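Local structure of purine phosphoribosyltransferase (Pyrococcus horikoshii, 1VDM) at residues W9-A14 with F142-F147; G36-A41 with L53-V58; D91-G96 with V127-Y132. The protein probably transfers a phosphoribosyl group from a phosphoribosyl diphosphate donor to a purine base. One frame throughout, in Å; residues are numbered along the deposited sequence.

In the fold
All three contacts are buried, but they lie at different depths. Contact 1 is centred about 14 Å from the centre of the chain and ties helix 8-23 to the loop after strand 139-141, beside other subunits. Contacts 2 and 3 are each centred about 7 Å from it, the former packing helix 38-47 on strand 53-61, the latter joining the turn before helix 97-107 to the 127-132 loop. Contacts 1 and 2 are purely apolar across their segments, whereas contact 3 adds a serine-to-carbonyl hydrogen bond. Along the chain both inner contacts fall within the loop closed by contact 1, whose Trp-144 reaches Gly-36, Ile-39 and Asp-91.

Contact 1. Residues W9-A14 with F142-F147; sequences WQVDRA and FPWEEF
The indole of Trp-144 is approached obliquely by the CG2 methyl of Val-11, which lies 4.4 Å from its CZ3. Over one face of that indole sits CB of Phe-142, 3.4 Å above the ring plane and displaced toward the rim. The Phe-142 ring itself has CD of Glu-145 at its edge, in plane. On the helix, CG of Arg-13 lies over one face of the Trp-9 ring, and the Arg-13 guanidinium carries Trp-9 NE1 above its own face, with Trp-9 O at its edge; the NE bond to that carbonyl is weak.

The closest meeting across the contact is between Val-11 and Pro-143, whose side chains cross obliquely. Val-11 CG2 is 3.5 Å from Pro-143 CG and 3.7 Å from Pro-143 CD. This methyl faces the loop because it stands beside the backbone N, while CG1 is anti to that nitrogen (chi1 173°). Pro-143 and Trp-144 are the two central residues of a type I turn from Phe-142 to Glu-145. The turn is closed by Glu-145 N to Phe-142 O at 3.1 Å, and reinforced by Phe-142 N to Glu-145 OE2 at 2.9 Å, where the carboxylate is met from above its plane.

Around the contact, Trp-9 NE1 bonds to Pro-143 O of a neighbouring subunit, and Arg-13 NH1 to Glu-145 O of that neighbouring subunit. The chemistry thus divides: within the chain a single valine methyl rests on a turn closed by two hydrogen bonds, while Trp-9, Arg-13 and the carbonyls of Pro-143 and Glu-145 bond across subunit boundaries.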
loop_
_atom_site.group_PDB
_atom_site.type_symbol
_atom_site.label_atom_id
_atom_site.label_comp_id
_atom_site.label_asym_id
_atom_site.label_seq_id
_atom_site.Cartn_x
_atom_site.Cartn_y
_atom_site.Cartn_z
ATOM N N TRP G 9 -7.908 -1.629 27.594
ATOM C CA TRP G 9 -8.717 -0.424 27.456
ATOM C C TRP G 9 -8.929 0.178 28.850
ATOM O O TRP G 9 -8.960 1.412 28.999
ATOM C CB TRP G 9 -10.069 -0.720 26.789
ATOM C CG TRP G 9 -10.914 0.507 26.438
ATOM C CD1 TRP G 9 -12.278 0.572 26.428
ATOM C CD2 TRP G 9 -10.453 1.822 26.046
ATOM N NE1 TRP G 9 -12.697 1.833 26.066
ATOM C CE2 TRP G 9 -11.600 2.619 25.829
ATOM C CE3 TRP G 9 -9.186 2.397 25.863
ATOM C CZ2 TRP G 9 -11.523 3.963 25.439
ATOM C CZ3 TRP G 9 -9.107 3.728 25.482
ATOM C CH2 TRP G 9 -10.275 4.500 25.273
ATOM N N GLN G 10 -9.059 -0.685 29.865
ATOM C CA GLN G 10 -9.216 -0.210 31.230
ATOM C C GLN G 10 -7.940 0.500 31.643
ATOM O O GLN G 10 -7.988 1.526 32.318
ATOM C CB GLN G 10 -9.499 -1.363 32.206
ATOM C CG GLN G 10 -10.945 -1.850 32.207
ATOM C CD GLN G 10 -11.175 -2.999 33.169
ATOM O OE1 GLN G 10 -10.535 -4.048 33.060
ATOM N NE2 GLN G 10 -12.097 -2.810 34.120
ATOM N N VAL G 11 -6.794 -0.031 31.239
ATOM C CA VAL G 11 -5.535 0.605 31.601
ATOM C C VAL G 11 -5.315 1.915 30.828
ATOM O O VAL G 11 -4.785 2.884 31.378
ATOM C CB VAL G 11 -4.333 -0.357 31.386
ATOM C CG1 VAL G 11 -3.020 0.379 31.601
ATOM C CG2 VAL G 11 -4.430 -1.517 32.367
ATOM N N ASP G 12 -5.725 1.954 29.562
ATOM C CA ASP G 12 -5.567 3.171 28.768
ATOM C C ASP G 12 -6.444 4.293 29.335
ATOM O O ASP G 12 -5.969 5.404 29.566
ATOM C CB ASP G 12 -5.913 2.923 27.292
ATOM C CG ASP G 12 -4.678 2.666 26.432
ATOM O OD1 ASP G 12 -3.593 3.197 26.752
ATOM O OD2 ASP G 12 -4.800 1.947 25.421
ATOM N N ARG G 13 -7.718 4.003 29.566
ATOM C CA ARG G 13 -8.613 5.005 30.125
ATOM C C ARG G 13 -8.146 5.496 31.500
ATOM O O ARG G 13 -8.280 6.681 31.831
ATOM C CB ARG G 13 -10.028 4.454 30.236
ATOM C CG ARG G 13 -10.740 4.365 28.921
ATOM C CD ARG G 13 -12.153 3.895 29.139
ATOM N NE ARG G 13 -12.247 2.447 29.283
ATOM C CZ ARG G 13 -13.383 1.800 29.501
ATOM N NH1 ARG G 13 -14.523 2.469 29.616
ATOM N NH2 ARG G 13 -13.388 0.480 29.555
ATOM N N ALA G 14 -7.595 4.583 32.294
ATOM C CA ALA G 14 -7.108 4.928 33.620
ATOM C C ALA G 14 -5.909 5.849 33.499
ATOM O O ALA G 14 -5.770 6.805 34.261
ATOM C CB ALA G 14 -6.718 3.669 34.384
ATOM N N PHE G 142 -2.796 -7.806 35.546
ATOM C CA PHE G 142 -2.761 -6.767 34.525
ATOM C C PHE G 142 -2.765 -7.345 33.103
ATOM O O PHE G 142 -2.456 -8.526 32.898
ATOM C CB PHE G 142 -1.550 -5.863 34.750
ATOM C CG PHE G 142 -1.656 -5.026 35.982
ATOM C CD1 PHE G 142 -0.957 -5.368 37.140
ATOM C CD2 PHE G 142 -2.477 -3.900 36.000
ATOM C CE1 PHE G 142 -1.071 -4.593 38.306
ATOM C CE2 PHE G 142 -2.600 -3.120 37.163
ATOM C CZ PHE G 142 -1.896 -3.467 38.315
ATOM N N PRO G 143 -3.103 -6.506 32.099
ATOM C CA PRO G 143 -3.160 -6.925 30.692
ATOM C C PRO G 143 -1.835 -7.460 30.158
ATOM O O PRO G 143 -1.815 -8.242 29.213
ATOM C CB PRO G 143 -3.580 -5.650 29.957
ATOM C CG PRO G 143 -4.046 -4.725 31.023
ATOM C CD PRO G 143 -3.202 -5.041 32.200
ATOM N N TRP G 144 -0.733 -7.034 30.764
ATOM C CA TRP G 144 0.595 -7.466 30.329
ATOM C C TRP G 144 1.182 -8.629 31.137
ATOM O O TRP G 144 2.365 -8.951 31.004
ATOM C CB TRP G 144 1.557 -6.283 30.389
ATOM C CG TRP G 144 1.816 -5.794 31.771
ATOM C CD1 TRP G 144 2.748 -6.275 32.658
ATOM C CD2 TRP G 144 1.145 -4.713 32.442
ATOM N NE1 TRP G 144 2.697 -5.552 33.844
ATOM C CE2 TRP G 144 1.723 -4.590 33.734
ATOM C CE3 TRP G 144 0.117 -3.836 32.078
ATOM C CZ2 TRP G 144 1.305 -3.627 34.654
ATOM C CZ3 TRP G 144 -0.300 -2.872 33.003
ATOM C CH2 TRP G 144 0.295 -2.779 34.272
ATOM N N GLU G 145 0.367 -9.247 31.984
ATOM C CA GLU G 145 0.841 -10.363 32.798
ATOM C C GLU G 145 0.328 -11.717 32.316
ATOM O O GLU G 145 -0.788 -11.826 31.822
ATOM C CB GLU G 145 0.461 -10.125 34.263
ATOM C CG GLU G 145 1.399 -9.144 34.953
ATOM C CD GLU G 145 0.898 -8.663 36.312
ATOM O OE1 GLU G 145 1.710 -8.052 37.045
ATOM O OE2 GLU G 145 -0.293 -8.883 36.637
ATOM N N GLU G 146 1.155 -12.747 32.449
ATOM C CA GLU G 146 0.765 -14.100 32.035
ATOM C C GLU G 146 0.002 -14.804 33.176
ATOM O O GLU G 146 0.063 -14.369 34.329
ATOM C CB GLU G 146 2.009 -14.912 31.639
ATOM C CG GLU G 146 2.787 -14.377 30.413
ATOM C CD GLU G 146 3.359 -12.977 30.623
ATOM O OE1 GLU G 146 4.127 -12.777 31.592
ATOM O OE2 GLU G 146 3.045 -12.068 29.820
ATOM N N PHE G 147 -0.722 -15.872 32.842
ATOM C CA PHE G 147 -1.503 -16.634 33.817
ATOM C C PHE G 147 -0.825 -17.934 34.264
ATOM O O PHE G 147 -0.141 -18.593 33.477
ATOM C CB PHE G 147 -2.856 -17.060 33.241
ATOM C CG PHE G 147 -3.666 -15.952 32.646
ATOM C CD1 PHE G 147 -3.477 -14.631 33.027
ATOM C CD2 PHE G 147 -4.692 -16.250 31.762
ATOM C CE1 PHE G 147 -4.303 -13.635 32.539
ATOM C CE2 PHE G 147 -5.523 -15.258 31.271
ATOM C CZ PHE G 147 -5.330 -13.951 31.661
#

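Contact 2. Residues G36-A41 with L53-V58; sequences GGLIPA and LKVIDV
Apolar contacts between methyl groups account for the whole of this meeting, and Leu-38 with Val-55 makes the closest of them. Leu-38 CD2 lies 3.6 Å from Val-55 CG2 and 3.9 Å from Val-55 CG1, so that it reaches both branches of the valine. The other leucine methyl, CD1, is 4.1 Å from Val-55 CG1. The two side chains cross at about a right angle. Leu-38 gets there with CG anti to its carbonyl carbon (chi1 -65°) and its chain extended beyond, which brings both methyls down onto the strand. One helical turn later the second pair forms, Ala-41 CB meeting Leu-53 CD1 at 3.9 Å; Leu-53 reaches up with CG anti to its backbone N (chi1 177°).

Within 36-41 the backbone bonds are Ile-39 N to Gly-36 O at 3.2 Å and Ala-41 N to Gly-37 O at 3.1 Å. The strand makes its own bonds to its neighbours, Lys-54 and Ile-56 pairing with Gly-32 in the parallel strand 29-33. Strand 29-33, helix 38-47 and strand 53-61 form a beta-alpha-beta crossover of the phosphoribosyltransferase fold, and Gly-36 and Gly-37, in the loop between strand 29-33 and helix 38-47, probably belong to the pyrophosphate loop known in type I relatives.

Leu-38 of a neighbouring subunit packs on Leu-53 and Val-55 as well. With nothing but aliphatic groups meeting, helix and strand are matched in position by the fit of branched side chains rather than by directional bonds, and the same apolar patch continues into the subunit interface.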
loop_
_atom_site.group_PDB
_atom_site.type_symbol
_atom_site.label_atom_id
_atom_site.label_comp_id
_atom_site.label_asym_id
_atom_site.label_seq_id
_atom_site.Cartn_x
_atom_site.Cartn_y
_atom_site.Cartn_z
ATOM N N GLY G 36 5.841 -3.688 36.442
ATOM C CA GLY G 36 4.508 -3.250 36.046
ATOM C C GLY G 36 4.426 -1.727 35.926
ATOM O O GLY G 36 3.720 -1.172 35.095
ATOM N N GLY G 37 5.155 -1.047 36.830
ATOM C CA GLY G 37 5.144 0.411 36.815
ATOM C C GLY G 37 5.444 0.964 35.419
ATOM O O GLY G 37 4.987 2.031 35.034
ATOM N N LEU G 38 6.364 0.341 34.690
ATOM C CA LEU G 38 6.849 0.923 33.447
ATOM C C LEU G 38 5.780 1.062 32.356
ATOM O O LEU G 38 5.957 1.839 31.420
ATOM C CB LEU G 38 8.051 0.125 32.913
ATOM C CG LEU G 38 9.320 0.140 33.781
ATOM C CD1 LEU G 38 10.429 -0.662 33.109
ATOM C CD2 LEU G 38 9.775 1.574 34.015
ATOM N N ILE G 39 4.676 0.326 32.457
ATOM C CA ILE G 39 3.666 0.480 31.432
ATOM C C ILE G 39 3.015 1.846 31.551
ATOM O O ILE G 39 3.064 2.668 30.646
ATOM C CB ILE G 39 2.618 -0.617 31.624
ATOM C CG1 ILE G 39 3.015 -1.870 30.841
ATOM C CG2 ILE G 39 1.257 -0.137 31.089
ATOM C CD1 ILE G 39 4.167 -2.629 31.502
ATOM N N PRO G 40 2.399 2.158 32.709
ATOM C CA PRO G 40 1.784 3.482 32.860
ATOM C C PRO G 40 2.837 4.594 32.732
ATOM O O PRO G 40 2.553 5.670 32.204
ATOM C CB PRO G 40 1.184 3.438 34.269
ATOM C CG PRO G 40 1.014 1.972 34.546
ATOM C CD PRO G 40 2.264 1.381 33.953
ATOM N N ALA G 41 4.047 4.315 33.216
ATOM C CA ALA G 41 5.149 5.270 33.181
ATOM C C ALA G 41 5.486 5.731 31.765
ATOM O O ALA G 41 5.507 6.928 31.490
ATOM C CB ALA G 41 6.382 4.667 33.834
ATOM N N LEU G 53 12.141 10.135 31.508
ATOM C CA LEU G 53 11.725 8.957 32.254
ATOM C C LEU G 53 12.907 8.245 32.904
ATOM O O LEU G 53 13.869 7.870 32.231
ATOM C CB LEU G 53 11.003 7.969 31.336
ATOM C CG LEU G 53 10.583 6.656 32.001
ATOM C CD1 LEU G 53 9.498 6.935 33.028
ATOM C CD2 LEU G 53 10.075 5.684 30.961
ATOM N N LYS G 54 12.832 8.075 34.219
ATOM C CA LYS G 54 13.876 7.376 34.950
ATOM C C LYS G 54 13.307 6.043 35.435
ATOM O O LYS G 54 12.145 5.963 35.838
ATOM C CB LYS G 54 14.367 8.224 36.125
ATOM C CG LYS G 54 15.272 9.364 35.687
ATOM C CD LYS G 54 15.826 10.149 36.862
ATOM C CE LYS G 54 16.817 11.208 36.387
ATOM N NZ LYS G 54 17.976 10.612 35.660
ATOM N N VAL G 55 14.115 4.991 35.367
ATOM C CA VAL G 55 13.657 3.680 35.792
ATOM C C VAL G 55 14.345 3.164 37.049
ATOM O O VAL G 55 15.567 3.260 37.198
ATOM C CB VAL G 55 13.845 2.645 34.672
ATOM C CG1 VAL G 55 13.453 1.263 35.165
ATOM C CG2 VAL G 55 12.997 3.033 33.474
ATOM N N ILE G 56 13.544 2.625 37.962
ATOM C CA ILE G 56 14.074 2.055 39.192
ATOM C C ILE G 56 13.474 0.665 39.373
ATOM O O ILE G 56 12.303 0.445 39.066
ATOM C CB ILE G 56 13.741 2.935 40.424
ATOM C CG1 ILE G 56 14.591 2.482 41.616
ATOM C CG2 ILE G 56 12.253 2.848 40.753
ATOM C CD1 ILE G 56 14.663 3.487 42.754
ATOM N N ASP G 57 14.288 -0.276 39.840
ATOM C CA ASP G 57 13.823 -1.643 40.072
ATOM C C ASP G 57 14.196 -2.048 41.491
ATOM O O ASP G 57 15.374 -2.070 41.855
ATOM C CB ASP G 57 14.460 -2.618 39.069
ATOM C CG ASP G 57 13.691 -3.940 38.950
ATOM O OD1 ASP G 57 14.045 -4.756 38.062
ATOM O OD2 ASP G 57 12.735 -4.164 39.730
ATOM N N VAL G 58 13.182 -2.349 42.293
ATOM C CA VAL G 58 13.398 -2.764 43.673
ATOM C C VAL G 58 13.001 -4.227 43.813
ATOM O O VAL G 58 11.932 -4.637 43.362
ATOM C CB VAL G 58 12.567 -1.910 44.648
ATOM C CG1 VAL G 58 12.846 -2.337 46.075
ATOM C CG2 VAL G 58 12.905 -0.439 44.464
#

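Contact 3. Residues D91-G96 with V127-Y132; sequences DVSDTG and VVPDYY
Ser-93 and Val-127 meet hydroxyl to backbone carbonyl: Ser-93 OG donates to Val-127 O at 2.7 Å. The C=O...donor angle is 149°, with the hydroxyl tilted 21° from the carbonyl plane. Ser-93 projects toward the loop from the end of the short strand 92-93, and OG is turned anti to its backbone N (chi1 -158°), which carries it to the carbonyl. OG also bonds to Thr-125 OG1, so one hydroxyl ties together two points of the same loop.

Pro-129 faces the carbon side of the serine. Its ring approaches with CG, 3.7 Å from Ser-93 CB, while its CD is a little farther from the same atom, at 4.1 Å. Pro-129 also packs on Cys-118 and Met-121.

Segment 91-96 continues the motif that starts at the end of strand 85-90, where two aspartates are followed, a few residues on, by Thr-Gly before a helix; this matches the phosphoribosyl diphosphate motif of type I phosphoribosyltransferases. Its loop probably cradles the 5'-phosphate, as in relatives.

Gly-96 occupies the N-cap position of helix 97-107, and Val-127 lies against it. The valine places CG2 4.0 Å from Gly-96 O and CB 4.2 Å from Gly-96 CA. Gly-96, with its positive phi, brings its backbone close to Val-127, the CA atoms of Gly-96 and Val-127 being 4.8 Å apart. Thr-95 O is bonded to Ser-126 OG, just before the valine, and Leu-99 of the helix packs on both Ser-93 and Val-127.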
loop_
_atom_site.group_PDB
_atom_site.type_symbol
_atom_site.label_atom_id
_atom_site.label_comp_id
_atom_site.label_asym_id
_atom_site.label_seq_id
_atom_site.Cartn_x
_atom_site.Cartn_y
_atom_site.Cartn_z
ATOM N N ASP G 91 2.115 0.461 39.097
ATOM C CA ASP G 91 0.819 -0.102 38.707
ATOM C C ASP G 91 -0.188 -0.168 39.866
ATOM O O ASP G 91 -1.373 0.097 39.712
ATOM C CB ASP G 91 1.018 -1.488 38.060
ATOM C CG ASP G 91 1.894 -2.387 38.932
ATOM O OD1 ASP G 91 2.520 -1.862 39.855
ATOM O OD2 ASP G 91 1.980 -3.581 38.646
ATOM N N VAL G 92 0.303 -0.568 41.053
ATOM C CA VAL G 92 -0.608 -0.657 42.189
ATOM C C VAL G 92 0.122 -0.602 43.533
ATOM O O VAL G 92 1.239 -1.072 43.697
ATOM C CB VAL G 92 -1.392 -1.966 42.078
ATOM C CG1 VAL G 92 -0.439 -3.155 42.182
ATOM C CG2 VAL G 92 -2.420 -2.054 43.192
ATOM N N SER G 93 -0.552 0.037 44.507
ATOM C CA SER G 93 0.007 0.117 45.850
ATOM C C SER G 93 -0.600 -0.955 46.755
ATOM O O SER G 93 -1.680 -0.803 47.311
ATOM C CB SER G 93 -0.330 1.504 46.403
ATOM O OG SER G 93 0.587 1.839 47.444
ATOM N N ASP G 94 0.109 -2.097 46.866
ATOM C CA ASP G 94 -0.428 -3.188 47.668
ATOM C C ASP G 94 -0.115 -3.005 49.154
ATOM O O ASP G 94 -0.972 -2.693 49.966
ATOM C CB ASP G 94 0.157 -4.508 47.173
ATOM C CG ASP G 94 -0.752 -5.638 47.634
ATOM O OD1 ASP G 94 -0.709 -6.697 47.009
ATOM O OD2 ASP G 94 -1.488 -5.448 48.599
ATOM N N THR G 95 1.156 -3.256 49.520
ATOM C CA THR G 95 1.545 -3.019 50.903
ATOM C C THR G 95 2.253 -1.676 51.075
ATOM O O THR G 95 2.331 -1.123 52.165
ATOM C CB THR G 95 2.460 -4.158 51.359
ATOM O OG1 THR G 95 3.640 -4.171 50.547
ATOM C CG2 THR G 95 1.736 -5.500 51.209
ATOM N N GLY G 96 2.760 -1.148 49.964
ATOM C CA GLY G 96 3.461 0.124 49.991
ATOM C C GLY G 96 4.925 -0.107 50.279
ATOM O O GLY G 96 5.715 0.822 50.453
ATOM N N VAL G 127 1.191 3.301 51.795
ATOM C CA VAL G 127 1.459 4.441 50.923
ATOM C C VAL G 127 0.303 4.664 49.960
ATOM O O VAL G 127 0.262 4.086 48.867
ATOM C CB VAL G 127 2.756 4.249 50.097
ATOM C CG1 VAL G 127 2.853 5.321 49.024
ATOM C CG2 VAL G 127 3.969 4.337 51.006
ATOM N N VAL G 128 -0.642 5.497 50.383
ATOM C CA VAL G 128 -1.794 5.818 49.563
ATOM C C VAL G 128 -1.300 6.691 48.418
ATOM O O VAL G 128 -0.563 7.656 48.636
ATOM C CB VAL G 128 -2.861 6.601 50.362
ATOM C CG1 VAL G 128 -4.055 6.932 49.461
ATOM C CG2 VAL G 128 -3.305 5.786 51.560
ATOM N N PRO G 129 -1.680 6.350 47.179
ATOM C CA PRO G 129 -1.240 7.150 46.030
ATOM C C PRO G 129 -1.936 8.509 46.012
ATOM O O PRO G 129 -3.093 8.628 46.415
ATOM C CB PRO G 129 -1.637 6.279 44.833
ATOM C CG PRO G 129 -1.616 4.879 45.404
ATOM C CD PRO G 129 -2.289 5.088 46.729
ATOM N N ASP G 130 -1.232 9.539 45.564
ATOM C CA ASP G 130 -1.852 10.853 45.500
ATOM C C ASP G 130 -2.907 10.823 44.407
ATOM O O ASP G 130 -3.897 11.553 44.473
ATOM C CB ASP G 130 -0.803 11.924 45.233
ATOM C CG ASP G 130 0.230 11.984 46.332
ATOM O OD1 ASP G 130 1.306 11.364 46.177
ATOM O OD2 ASP G 130 -0.046 12.628 47.368
ATOM N N TYR G 131 -2.696 9.948 43.422
ATOM C CA TYR G 131 -3.630 9.765 42.314
ATOM C C TYR G 131 -3.718 8.285 41.934
ATOM O O TYR G 131 -2.697 7.651 41.686
ATOM C CB TYR G 131 -3.180 10.546 41.071
ATOM C CG TYR G 131 -2.850 11.999 41.300
ATOM C CD1 TYR G 131 -1.539 12.407 41.517
ATOM C CD2 TYR G 131 -3.850 12.969 41.297
ATOM C CE1 TYR G 131 -1.227 13.747 41.728
ATOM C CE2 TYR G 131 -3.553 14.304 41.506
ATOM C CZ TYR G 131 -2.239 14.686 41.721
ATOM O OH TYR G 131 -1.943 16.009 41.931
ATOM N N TYR G 132 -4.928 7.738 41.880
ATOM C CA TYR G 132 -5.118 6.341 41.496
ATOM C C TYR G 132 -6.534 6.155 40.965
ATOM O O TYR G 132 -7.384 7.016 41.168
ATOM C CB TYR G 132 -4.832 5.393 42.684
ATOM C CG TYR G 132 -5.869 5.366 43.793
ATOM C CD1 TYR G 132 -7.062 4.655 43.645
ATOM C CD2 TYR G 132 -5.654 6.051 44.992
ATOM C CE1 TYR G 132 -8.015 4.626 44.661
ATOM C CE2 TYR G 132 -6.600 6.030 46.015
ATOM C CZ TYR G 132 -7.780 5.319 45.844
ATOM O OH TYR G 132 -8.731 5.318 46.840
#